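Local coordinates for protein SmhA (Serratia marcescens, PDB 7A27) that is the A component of Smh, a tripartite alpha-pore-forming toxin, and probably joins its partner components in a membrane pore, at residues Q12-M17 with G306-A311; Q39-Q44 with S226-Y231; V104-A109 with I318-G323. One frame throughout, in Å; residues are numbered along the deposited sequence.

Overall arrangement
Beginning near the N terminus, residues 12-17 enter helix 14-37 and meet 306-311 of helix 301-321 in interaction 1, closing a loop of 288 residues. The loop 39-44, between helices 14-37 and 48-96, next reaches 226-231 at the start of strand 230-237; this shorter closure, interaction 2, falls wholly within the first. Interaction 3 pairs 104-109, the first turns of helix 104-155, with 318-323 at the end of helix 301-321, and crosses both others along the chain. Interactions 1 and 3 share helix 301-321, their centres 22 Å apart, whereas interaction 2 fastens the two-stranded sheet at the opposite end, its centre 72 Å from that of interaction 3.

Interaction 1 (Q12-M17 with G306-A311); sequences QTLMAM and GKVAEA
Gln12 and Val308 make the closest backbone approach, 7.1 Å between their CA atoms, where the residues leading into helix 14-37 face the middle of helix 301-321. Gln12 spans this gap with a chain that is extended beyond CG and meets Lys307 at about a right angle. Its CG stands beside the backbone N (chi1 -51°), which directs the amide at the turn formed by Lys307, Val308 and Ala311. There the two ends of the amide have different neighbours. Gln12 OE1 touches the aliphatic part of the lysine, 3.5 Å from Lys307 CB, with Lys307 CD a little farther along. Gln12 NE2 is 3.3 Å from Lys307 O and also rests against the methyl group of Ala311, 3.5 Å from Ala311 CB. Lys307 O already accepts the helical bond from Ala311 N. The charged end of Lys307 leads away from the segment, so that its methylenes, rather than its ammonium group, meet the glutamine.

A small apolar contact adjoins the glutamine. Leu14 CD1 touches Val308 CG2 at 3.9 Å, the two side chains again crossing nearly perpendicularly. Both residues are buried, unlike the exposed Lys307, and the contact thus passes from a hydrophobic interior to an open edge.

The start of helix 14-37 is further tied to helix 301-321 by a hydrogen bond from Thr13 N to Glu304. Leu14 also touches Trp305 of that helix and Trp342 and Phe345 of helix 325-358, while Val308 packs on Ala119 of helix 104-155, placing the contact within the long helical bundle.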
ATOM      1  N   GLN A  12     -10.314 -18.301  -5.700  1.00 68.91           N
ATOM      2  CA  GLN A  12     -11.339 -17.566  -4.918  1.00 70.76           C
ATOM      3  C   GLN A  12     -11.056 -16.078  -5.100  1.00 69.75           C
ATOM      4  O   GLN A  12     -10.612 -15.714  -6.188  1.00 70.57           O
ATOM      5  CB  GLN A  12     -11.350 -18.123  -3.489  1.00 71.54           C
ATOM      6  CG  GLN A  12     -11.464 -19.641  -3.521  1.00 72.52           C
ATOM      7  CD  GLN A  12     -12.151 -20.258  -2.344  1.00 72.28           C
ATOM      8  OE1 GLN A  12     -12.835 -19.599  -1.586  1.00 72.49           O
ATOM      9  NE2 GLN A  12     -11.973 -21.557  -2.214  1.00 75.59           N
ATOM     10  N   THR A  13     -11.235 -15.254  -4.073  1.00 70.16           N
ATOM     11  CA  THR A  13     -11.055 -13.780  -4.200  1.00 70.11           C
ATOM     12  C   THR A  13      -9.591 -13.382  -3.990  1.00 69.84           C
ATOM     13  O   THR A  13      -9.377 -12.198  -3.740  1.00 71.87           O
ATOM     14  CB  THR A  13     -11.978 -13.012  -3.242  1.00 69.95           C
ATOM     15  OG1 THR A  13     -11.580 -13.285  -1.896  1.00 69.22           O
ATOM     16  CG2 THR A  13     -13.436 -13.362  -3.444  1.00 70.92           C
ATOM     17  N   LEU A  14      -8.614 -14.295  -4.112  1.00 68.98           N
ATOM     18  CA  LEU A  14      -7.170 -13.959  -3.958  1.00 67.36           C
ATOM     19  C   LEU A  14      -6.738 -12.876  -4.954  1.00 67.75           C
ATOM     20  O   LEU A  14      -5.974 -11.985  -4.536  1.00 65.88           O
ATOM     21  CB  LEU A  14      -6.295 -15.203  -4.151  1.00 67.30           C
ATOM     22  CG  LEU A  14      -6.184 -16.158  -2.962  1.00 66.22           C
ATOM     23  CD1 LEU A  14      -5.336 -17.354  -3.326  1.00 66.67           C
ATOM     24  CD2 LEU A  14      -5.571 -15.480  -1.742  1.00 65.46           C
ATOM     25  N   MET A  15      -7.172 -12.949  -6.214  1.00 69.01           N
ATOM     26  CA  MET A  15      -6.712 -11.995  -7.256  1.00 69.33           C
ATOM     27  C   MET A  15      -7.094 -10.581  -6.826  1.00 68.83           C
ATOM     28  O   MET A  15      -6.194  -9.738  -6.723  1.00 68.28           O
ATOM     29  CB  MET A  15      -7.293 -12.311  -8.636  1.00 70.39           C
ATOM     30  CG  MET A  15      -6.693 -11.443  -9.721  1.00 71.73           C
ATOM     31  SD  MET A  15      -7.080 -11.978 -11.400  1.00 75.06           S
ATOM     32  CE  MET A  15      -6.773 -10.467 -12.311  1.00 76.66           C
ATOM     33  N   ALA A  16      -8.377 -10.362  -6.543  1.00 69.50           N
ATOM     34  CA  ALA A  16      -8.922  -9.055  -6.121  1.00 70.40           C
ATOM     35  C   ALA A  16      -8.280  -8.636  -4.790  1.00 70.46           C
ATOM     36  O   ALA A  16      -7.897  -7.476  -4.632  1.00 70.22           O
ATOM     37  CB  ALA A  16     -10.419  -9.144  -6.005  1.00 71.22           C
ATOM     38  N   MET A  17      -8.177  -9.562  -3.851  1.00 70.79           N
ATOM     39  CA  MET A  17      -7.638  -9.302  -2.502  1.00 71.49           C
ATOM     40  C   MET A  17      -6.206  -8.787  -2.621  1.00 70.20           C
ATOM     41  O   MET A  17      -5.896  -7.852  -1.892  1.00 72.70           O
ATOM     42  CB  MET A  17      -7.693 -10.558  -1.631  1.00 73.50           C
ATOM     43  CG  MET A  17      -7.495 -10.274  -0.158  1.00 74.94           C
ATOM     44  SD  MET A  17      -8.467 -11.365   0.824  1.00 80.80           S
ATOM     45  CE  MET A  17     -10.078 -10.614   0.574  1.00 82.10           C
ATOM     46  N   GLY A 306      -6.722 -19.900   3.636  1.00 67.36           N
ATOM     47  CA  GLY A 306      -7.435 -20.948   4.392  1.00 69.59           C
ATOM     48  C   GLY A 306      -8.634 -21.471   3.640  1.00 69.46           C
ATOM     49  O   GLY A 306      -8.902 -22.679   3.765  1.00 71.09           O
ATOM     50  N   LYS A 307      -9.326 -20.608   2.887  1.00 68.12           N
ATOM     51  CA  LYS A 307     -10.487 -21.006   2.048  1.00 69.03           C
ATOM     52  C   LYS A 307     -10.006 -21.903   0.903  1.00 69.39           C
ATOM     53  O   LYS A 307     -10.735 -22.859   0.577  1.00 67.78           O
ATOM     54  CB  LYS A 307     -11.251 -19.791   1.523  1.00 69.51           C
ATOM     55  CG  LYS A 307     -12.156 -19.117   2.546  1.00 70.89           C
ATOM     56  CD  LYS A 307     -13.153 -18.135   1.950  1.00 71.75           C
ATOM     57  CE  LYS A 307     -14.343 -17.913   2.868  1.00 73.37           C
ATOM     58  NZ  LYS A 307     -15.161 -16.747   2.460  1.00 73.69           N
ATOM     59  N   VAL A 308      -8.839 -21.609   0.313  1.00 69.63           N
ATOM     60  CA  VAL A 308      -8.231 -22.440  -0.770  1.00 68.95           C
ATOM     61  C   VAL A 308      -7.845 -23.791  -0.163  1.00 69.89           C
ATOM     62  O   VAL A 308      -8.038 -24.820  -0.842  1.00 72.78           O
ATOM     63  CB  VAL A 308      -7.015 -21.755  -1.419  1.00 67.48           C
ATOM     64  CG1 VAL A 308      -6.333 -22.639  -2.455  1.00 68.37           C
ATOM     65  CG2 VAL A 308      -7.418 -20.443  -2.050  1.00 67.20           C
ATOM     66  N   ALA A 309      -7.324 -23.790   1.067  1.00 67.84           N
ATOM     67  CA  ALA A 309      -6.902 -25.012   1.784  1.00 67.67           C
ATOM     68  C   ALA A 309      -8.122 -25.920   1.994  1.00 67.99           C
ATOM     69  O   ALA A 309      -8.033 -27.102   1.623  1.00 67.62           O
ATOM     70  CB  ALA A 309      -6.227 -24.657   3.082  1.00 67.09           C
ATOM     71  N   GLU A 310      -9.219 -25.373   2.527  1.00 68.19           N
ATOM     72  CA  GLU A 310     -10.458 -26.137   2.826  1.00 70.15           C
ATOM     73  C   GLU A 310     -11.052 -26.654   1.502  1.00 69.18           C
ATOM     74  O   GLU A 310     -11.418 -27.838   1.438  1.00 69.75           O
ATOM     75  CB  GLU A 310     -11.476 -25.287   3.595  1.00 71.83           C
ATOM     76  CG  GLU A 310     -11.180 -25.028   5.065  1.00 73.52           C
ATOM     77  CD  GLU A 310     -12.171 -24.046   5.711  1.00 76.16           C
ATOM     78  OE1 GLU A 310     -11.758 -23.289   6.656  1.00 78.23           O
ATOM     79  OE2 GLU A 310     -13.369 -24.018   5.274  1.00 75.86           O
ATOM     80  N   ALA A 311     -11.126 -25.816   0.468  1.00 66.43           N
ATOM     81  CA  ALA A 311     -11.708 -26.162  -0.845  1.00 65.88           C
ATOM     82  C   ALA A 311     -10.950 -27.335  -1.463  1.00 66.07           C
ATOM     83  O   ALA A 311     -11.599 -28.218  -2.042  1.00 65.64           O
ATOM     84  CB  ALA A 311     -11.663 -24.964  -1.752  1.00 65.21           C
TER

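Interaction 2 (Q39-Q44 with S226-Y231); sequences QLLTSQ and SDQASY
Gln228 reaches the loop 39-44 with an extended side chain, CG anti to the backbone N (chi1 -160°), and its amide lies along the main chain of Leu40 to Ser43. This is the close-fitting part of the contact. NE2 of Gln228 donates to Leu40 O at 3.2 Å, approaching in the carbonyl plane. Gln228 OE1 accepts from Thr42 N at 3.1 Å; the N-H...O angle is 163°, but the donor stands above the plane of the acceptor carbonyl. Ser43 N adds a weak bond to the same oxygen. One buried amide is therefore used at both ends, which should fix its rotation. Leu41 CD1 packs near Gln228 OE1 and also reaches the Tyr231 ring, with 4.2 Å to Tyr231 CD1. Leu41 N lies at the ring edge, near its plane, and is bonded to Gln58 of helix 48-96; Gln39 O, obliquely placed 3.4 Å from Tyr231 CE1, has a weak bond from the same Gln58.

At the more open side, Gln39 approaches Gln228 from the opposite direction, their amide planes steeply inclined; Gln39 OE1 is bonded to Met232 N. The exposed Asp227 lies alongside Ser43, with Asp227 OD1 3.4 Å from Ser43 CA, while Asp227 OD2 and the hydroxyl of Ser43 both bond to Ser45. Thr42 lies over the chain of Gln228 with its hydroxyl, Thr42 OG1 being 3.7 Å from Gln228 CB.

Tyr231 packs on Val276 and Val280 of helix 272-299, and its backbone pairs with Val205. The contact thus joins an interhelical loop to the entrance of the second strand of a two-stranded antiparallel sheet, an element consistent with the beta-tongue of soluble alpha-pore-forming toxins of this family.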
ATOM      1  N   GLN A  39      13.143  17.627   3.374  1.00 72.90           N
ATOM      2  CA  GLN A  39      14.224  18.361   4.060  1.00 75.58           C
ATOM      3  C   GLN A  39      13.940  18.287   5.565  1.00 74.38           C
ATOM      4  O   GLN A  39      12.794  18.485   5.954  1.00 73.48           O
ATOM      5  CB  GLN A  39      14.174  19.806   3.543  1.00 79.70           C
ATOM      6  CG  GLN A  39      15.440  20.632   3.718  1.00 85.01           C
ATOM      7  CD  GLN A  39      15.249  22.111   3.440  1.00 87.40           C
ATOM      8  OE1 GLN A  39      14.161  22.665   3.616  1.00 88.07           O
ATOM      9  NE2 GLN A  39      16.335  22.781   3.064  1.00 89.69           N
ATOM     10  N   LEU A  40      14.931  17.967   6.383  1.00 76.34           N
ATOM     11  CA  LEU A  40      14.853  17.963   7.870  1.00 77.51           C
ATOM     12  C   LEU A  40      14.827  19.416   8.356  1.00 78.19           C
ATOM     13  O   LEU A  40      15.172  20.333   7.573  1.00 76.97           O
ATOM     14  CB  LEU A  40      16.083  17.242   8.445  1.00 80.56           C
ATOM     15  CG  LEU A  40      16.117  15.719   8.267  1.00 80.35           C
ATOM     16  CD1 LEU A  40      17.535  15.182   8.204  1.00 81.91           C
ATOM     17  CD2 LEU A  40      15.342  15.047   9.383  1.00 80.59           C
ATOM     18  N   LEU A  41      14.415  19.623   9.603  1.00 78.65           N
ATOM     19  CA  LEU A  41      14.454  20.953  10.256  1.00 79.98           C
ATOM     20  C   LEU A  41      15.840  21.061  10.883  1.00 80.92           C
ATOM     21  O   LEU A  41      16.146  20.190  11.708  1.00 82.41           O
ATOM     22  CB  LEU A  41      13.340  21.050  11.310  1.00 79.49           C
ATOM     23  CG  LEU A  41      13.307  22.341  12.124  1.00 80.83           C
ATOM     24  CD1 LEU A  41      13.062  23.532  11.221  1.00 81.02           C
ATOM     25  CD2 LEU A  41      12.255  22.258  13.210  1.00 80.80           C
ATOM     26  N   THR A  42      16.658  22.027  10.482  1.00 82.58           N
ATOM     27  CA  THR A  42      18.044  22.189  11.016  1.00 86.23           C
ATOM     28  C   THR A  42      18.040  23.299  12.084  1.00 89.18           C
ATOM     29  O   THR A  42      18.681  23.112  13.127  1.00 91.70           O
ATOM     30  CB  THR A  42      19.086  22.424   9.897  1.00 86.02           C
ATOM     31  OG1 THR A  42      19.174  23.803   9.530  1.00 86.25           O
ATOM     32  CG2 THR A  42      18.838  21.602   8.648  1.00 83.70           C
ATOM     33  N   SER A  43      17.330  24.405  11.823  1.00 89.36           N
ATOM     34  CA  SER A  43      17.307  25.653  12.635  1.00 90.56           C
ATOM     35  C   SER A  43      17.285  25.373  14.139  1.00 91.05           C
ATOM     36  O   SER A  43      16.515  24.518  14.581  1.00 91.01           O
ATOM     37  CB  SER A  43      16.150  26.531  12.238  1.00 89.97           C
ATOM     38  OG  SER A  43      16.132  27.714  13.021  1.00 91.63           O
ATOM     39  N   GLN A  44      18.115  26.098  14.887  1.00 92.91           N
ATOM     40  CA  GLN A  44      18.179  26.064  16.370  1.00 95.36           C
ATOM     41  C   GLN A  44      18.090  27.508  16.883  1.00 98.08           C
ATOM     42  O   GLN A  44      18.712  27.826  17.911  1.00101.14           O
ATOM     43  CB  GLN A  44      19.461  25.359  16.810  1.00 96.75           C
ATOM     44  CG  GLN A  44      19.491  23.874  16.514  1.00 95.34           C
ATOM     45  CD  GLN A  44      20.893  23.318  16.603  1.00 96.85           C
ATOM     46  OE1 GLN A  44      21.867  24.063  16.639  1.00 97.08           O
ATOM     47  NE2 GLN A  44      21.006  21.998  16.626  1.00 96.06           N
ATOM     48  N   SER A 226      23.707  33.234   8.237  1.00148.35           N
ATOM     49  CA  SER A 226      22.410  32.606   7.876  1.00146.30           C
ATOM     50  C   SER A 226      22.328  31.186   8.463  1.00144.14           C
ATOM     51  O   SER A 226      23.367  30.490   8.510  1.00143.64           O
ATOM     52  CB  SER A 226      22.233  32.602   6.372  1.00145.42           C
ATOM     53  N   ASP A 227      21.132  30.793   8.915  1.00140.15           N
ATOM     54  CA  ASP A 227      20.817  29.454   9.485  1.00136.22           C
ATOM     55  C   ASP A 227      20.140  28.644   8.359  1.00131.60           C
ATOM     56  O   ASP A 227      20.865  28.220   7.429  1.00131.24           O
ATOM     57  CB  ASP A 227      20.030  29.653  10.792  1.00135.63           C
ATOM     58  CG  ASP A 227      19.801  28.416  11.657  1.00135.84           C
ATOM     59  OD1 ASP A 227      19.834  27.279  11.123  1.00135.51           O
ATOM     60  OD2 ASP A 227      19.622  28.597  12.869  1.00137.24           O
ATOM     61  N   GLN A 228      18.815  28.444   8.440  1.00125.94           N
ATOM     62  CA  GLN A 228      17.941  27.809   7.416  1.00119.22           C
ATOM     63  C   GLN A 228      16.985  28.938   6.987  1.00116.06           C
ATOM     64  O   GLN A 228      15.986  29.177   7.703  1.00116.62           O
ATOM     65  CB  GLN A 228      17.224  26.577   7.997  1.00114.80           C
ATOM     66  CG  GLN A 228      16.675  25.573   6.979  1.00110.42           C
ATOM     67  CD  GLN A 228      15.903  24.425   7.621  1.00106.22           C
ATOM     68  OE1 GLN A 228      15.666  24.401   8.824  1.00103.38           O
ATOM     69  NE2 GLN A 228      15.536  23.444   6.815  1.00101.81           N
ATOM     70  N   ALA A 229      17.347  29.705   5.951  1.00111.28           N
ATOM     71  CA  ALA A 229      16.527  30.805   5.388  1.00106.84           C
ATOM     72  C   ALA A 229      15.056  30.358   5.346  1.00101.69           C
ATOM     73  O   ALA A 229      14.183  31.134   5.794  1.00102.62           O
ATOM     74  CB  ALA A 229      17.030  31.181   4.017  1.00107.62           C
ATOM     75  N   SER A 230      14.776  29.133   4.880  1.00 95.37           N
ATOM     76  CA  SER A 230      13.392  28.603   4.799  1.00 90.75           C
ATOM     77  C   SER A 230      13.322  27.074   4.782  1.00 86.69           C
ATOM     78  O   SER A 230      14.153  26.420   4.155  1.00 85.45           O
ATOM     79  CB  SER A 230      12.689  29.181   3.612  1.00 90.48           C
ATOM     80  OG  SER A 230      13.224  28.663   2.404  1.00 90.11           O
ATOM     81  N   TYR A 231      12.276  26.552   5.425  1.00 84.33           N
ATOM     82  CA  TYR A 231      11.929  25.106   5.469  1.00 82.09           C
ATOM     83  C   TYR A 231      11.143  24.770   4.191  1.00 80.45           C
ATOM     84  O   TYR A 231       9.994  25.254   4.061  1.00 80.75           O
ATOM     85  CB  TYR A 231      11.163  24.798   6.762  1.00 80.67           C
ATOM     86  CG  TYR A 231      10.747  23.360   6.899  1.00 79.58           C
ATOM     87  CD1 TYR A 231      11.594  22.415   7.442  1.00 80.80           C
ATOM     88  CD2 TYR A 231       9.515  22.930   6.447  1.00 79.08           C
ATOM     89  CE1 TYR A 231      11.232  21.080   7.520  1.00 80.53           C
ATOM     90  CE2 TYR A 231       9.125  21.603   6.545  1.00 78.42           C
ATOM     91  CZ  TYR A 231       9.997  20.665   7.061  1.00 78.92           C
ATOM     92  OH  TYR A 231       9.620  19.354   7.157  1.00 79.06           O
TER

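Interaction 3 (V104-A109 with I318-G323); sequences VSQKGA and IINQAG
Ser105 supplies the hydrogen bond of this contact, donating through Ser105 OG to Ala322 O at 2.9 Å. Its hydroxyl sits between the backbone N and the carbonyl carbon (chi1 40°), a torsion that leads it to the residue just past helix 301-321, and the donor is tilted 25° from the acceptor's carbonyl plane. Ser105 CB also lies 3.5 Å from Ile319 O, one turn back.

Van der Waals contacts continue along the two helices, which come within 5.2 Å between the CA atoms of Gln106 and Asn320. Ala109 CB meets Asn320 CB at 3.8 Å. Beside this pair, Ile319 CG2 lies over the backbone at Gly108 and Ala109, 4.2 Å from Ala109 N. Asn320 runs alongside the base of Gln106, Asn320 OD1 3.6 Å from Gln106 CA, at the exposed border.

Ile319 also touches Ile7 and Tyr97, while Ala322 packs on Glu327 of helix 325-358. The small Ser105, Gly108 and Ala109 are consistent with the close approach of the backbones, and a single side-chain-to-backbone bond ties the start of helix 104-155 to the chain leaving helix 301-321, without opposite charges paired across the contact.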
ATOM      1  N   VAL A 104      -4.854 -42.419 -12.940  1.00113.96           N
ATOM      2  CA  VAL A 104      -4.805 -40.927 -13.040  1.00108.99           C
ATOM      3  C   VAL A 104      -5.601 -40.264 -11.907  1.00103.69           C
ATOM      4  O   VAL A 104      -5.091 -39.287 -11.379  1.00101.23           O
ATOM      5  CB  VAL A 104      -5.250 -40.446 -14.433  1.00110.05           C
ATOM      6  CG1 VAL A 104      -6.721 -40.709 -14.694  1.00111.17           C
ATOM      7  CG2 VAL A 104      -4.879 -38.989 -14.672  1.00108.62           C
ATOM      8  N   SER A 105      -6.766 -40.781 -11.512  1.00102.22           N
ATOM      9  CA  SER A 105      -7.645 -40.165 -10.471  1.00100.52           C
ATOM     10  C   SER A 105      -7.103 -40.320  -9.038  1.00 98.41           C
ATOM     11  O   SER A 105      -7.352 -39.411  -8.227  1.00 95.78           O
ATOM     12  CB  SER A 105      -9.062 -40.617 -10.599  1.00100.99           C
ATOM     13  OG  SER A 105      -9.135 -41.987 -10.913  1.00105.33           O
ATOM     14  N   GLN A 106      -6.405 -41.404  -8.693  1.00100.17           N
ATOM     15  CA  GLN A 106      -5.790 -41.551  -7.335  1.00 99.60           C
ATOM     16  C   GLN A 106      -4.587 -40.590  -7.225  1.00 96.52           C
ATOM     17  O   GLN A 106      -4.415 -39.982  -6.150  1.00 95.77           O
ATOM     18  CB  GLN A 106      -5.384 -43.000  -7.030  1.00101.75           C
ATOM     19  CG  GLN A 106      -5.148 -43.287  -5.549  1.00102.21           C
ATOM     20  CD  GLN A 106      -4.141 -44.391  -5.330  1.00103.77           C
ATOM     21  OE1 GLN A 106      -2.986 -44.289  -5.750  1.00104.06           O
ATOM     22  NE2 GLN A 106      -4.569 -45.438  -4.641  1.00103.43           N
ATOM     23  N   LYS A 107      -3.796 -40.453  -8.292  1.00 94.45           N
ATOM     24  CA  LYS A 107      -2.581 -39.586  -8.347  1.00 92.99           C
ATOM     25  C   LYS A 107      -3.009 -38.114  -8.332  1.00 89.15           C
ATOM     26  O   LYS A 107      -2.297 -37.302  -7.723  1.00 86.69           O
ATOM     27  CB  LYS A 107      -1.712 -39.932  -9.563  1.00 96.31           C
ATOM     28  CG  LYS A 107      -0.855 -41.191  -9.409  1.00100.18           C
ATOM     29  CD  LYS A 107      -0.063 -41.603 -10.636  1.00102.97           C
ATOM     30  CE  LYS A 107       1.305 -40.944 -10.708  1.00103.37           C
ATOM     31  NZ  LYS A 107       1.962 -41.161 -12.016  1.00105.17           N
ATOM     32  N   GLY A 108      -4.139 -37.803  -8.971  1.00 87.63           N
ATOM     33  CA  GLY A 108      -4.726 -36.457  -9.003  1.00 85.65           C
ATOM     34  C   GLY A 108      -5.163 -36.043  -7.609  1.00 85.22           C
ATOM     35  O   GLY A 108      -4.791 -34.922  -7.166  1.00 82.67           O
ATOM     36  N   ALA A 109      -5.912 -36.921  -6.935  1.00 85.73           N
ATOM     37  CA  ALA A 109      -6.402 -36.734  -5.547  1.00 84.84           C
ATOM     38  C   ALA A 109      -5.212 -36.441  -4.626  1.00 82.99           C
ATOM     39  O   ALA A 109      -5.277 -35.457  -3.885  1.00 80.67           O
ATOM     40  CB  ALA A 109      -7.182 -37.960  -5.093  1.00 86.94           C
ATOM     41  N   ILE A 318     -13.237 -36.479  -3.537  1.00 76.37           N
ATOM     42  CA  ILE A 318     -14.264 -36.439  -4.617  1.00 76.96           C
ATOM     43  C   ILE A 318     -13.587 -36.769  -5.955  1.00 79.02           C
ATOM     44  O   ILE A 318     -14.175 -37.585  -6.730  1.00 82.21           O
ATOM     45  CB  ILE A 318     -14.991 -35.090  -4.646  1.00 75.59           C
ATOM     46  CG1 ILE A 318     -15.753 -34.833  -3.341  1.00 75.74           C
ATOM     47  CG2 ILE A 318     -15.898 -34.994  -5.866  1.00 75.65           C
ATOM     48  CD1 ILE A 318     -16.413 -33.454  -3.248  1.00 75.34           C
ATOM     49  N   ILE A 319     -12.402 -36.197  -6.218  1.00 77.85           N
ATOM     50  CA  ILE A 319     -11.617 -36.440  -7.468  1.00 79.03           C
ATOM     51  C   ILE A 319     -11.211 -37.916  -7.524  1.00 81.64           C
ATOM     52  O   ILE A 319     -11.037 -38.431  -8.636  1.00 82.46           O
ATOM     53  CB  ILE A 319     -10.377 -35.529  -7.538  1.00 77.65           C
ATOM     54  CG1 ILE A 319     -10.783 -34.058  -7.564  1.00 76.97           C
ATOM     55  CG2 ILE A 319      -9.516 -35.913  -8.730  1.00 78.95           C
ATOM     56  CD1 ILE A 319      -9.644 -33.092  -7.603  1.00 75.99           C
ATOM     57  N   ASN A 320     -11.033 -38.534  -6.350  1.00 83.66           N
ATOM     58  CA  ASN A 320     -10.608 -39.946  -6.155  1.00 86.66           C
ATOM     59  C   ASN A 320     -11.753 -40.886  -6.568  1.00 89.94           C
ATOM     60  O   ASN A 320     -11.442 -41.937  -7.151  1.00 91.19           O
ATOM     61  CB  ASN A 320     -10.174 -40.204  -4.707  1.00 85.64           C
ATOM     62  CG  ASN A 320      -9.258 -41.387  -4.519  1.00 85.92           C
ATOM     63  OD1 ASN A 320      -8.807 -41.986  -5.485  1.00 87.02           O
ATOM     64  ND2 ASN A 320      -8.997 -41.731  -3.274  1.00 86.13           N
ATOM     65  N   GLN A 321     -13.019 -40.520  -6.290  1.00 91.77           N
ATOM     66  CA  GLN A 321     -14.229 -41.327  -6.641  1.00 93.99           C
ATOM     67  C   GLN A 321     -14.367 -41.465  -8.174  1.00 95.95           C
ATOM     68  O   GLN A 321     -14.912 -42.504  -8.605  1.00 97.57           O
ATOM     69  CB  GLN A 321     -15.534 -40.719  -6.100  1.00 93.97           C
ATOM     70  CG  GLN A 321     -15.642 -40.509  -4.584  1.00 92.99           C
ATOM     71  CD  GLN A 321     -16.957 -39.858  -4.165  1.00 91.73           C
ATOM     72  OE1 GLN A 321     -17.503 -38.992  -4.850  1.00 89.68           O
ATOM     73  NE2 GLN A 321     -17.472 -40.214  -2.994  1.00 90.99           N
ATOM     74  N   ALA A 322     -13.914 -40.476  -8.966  1.00 95.90           N
ATOM     75  CA  ALA A 322     -13.960 -40.461 -10.455  1.00 96.68           C
ATOM     76  C   ALA A 322     -13.128 -41.611 -11.040  1.00 97.69           C
ATOM     77  O   ALA A 322     -11.924 -41.394 -11.290  1.00 96.94           O
ATOM     78  CB  ALA A 322     -13.455 -39.132 -10.982  1.00 95.53           C
ATOM     79  N   GLY A 323     -13.775 -42.750 -11.323  1.00 99.24           N
ATOM     80  CA  GLY A 323     -13.135 -43.985 -11.842  1.00101.62           C
ATOM     81  C   GLY A 323     -13.652 -44.377 -13.242  1.00101.90           C
ATOM     82  O   GLY A 323     -13.160 -45.384 -13.768  1.00103.88           O
TER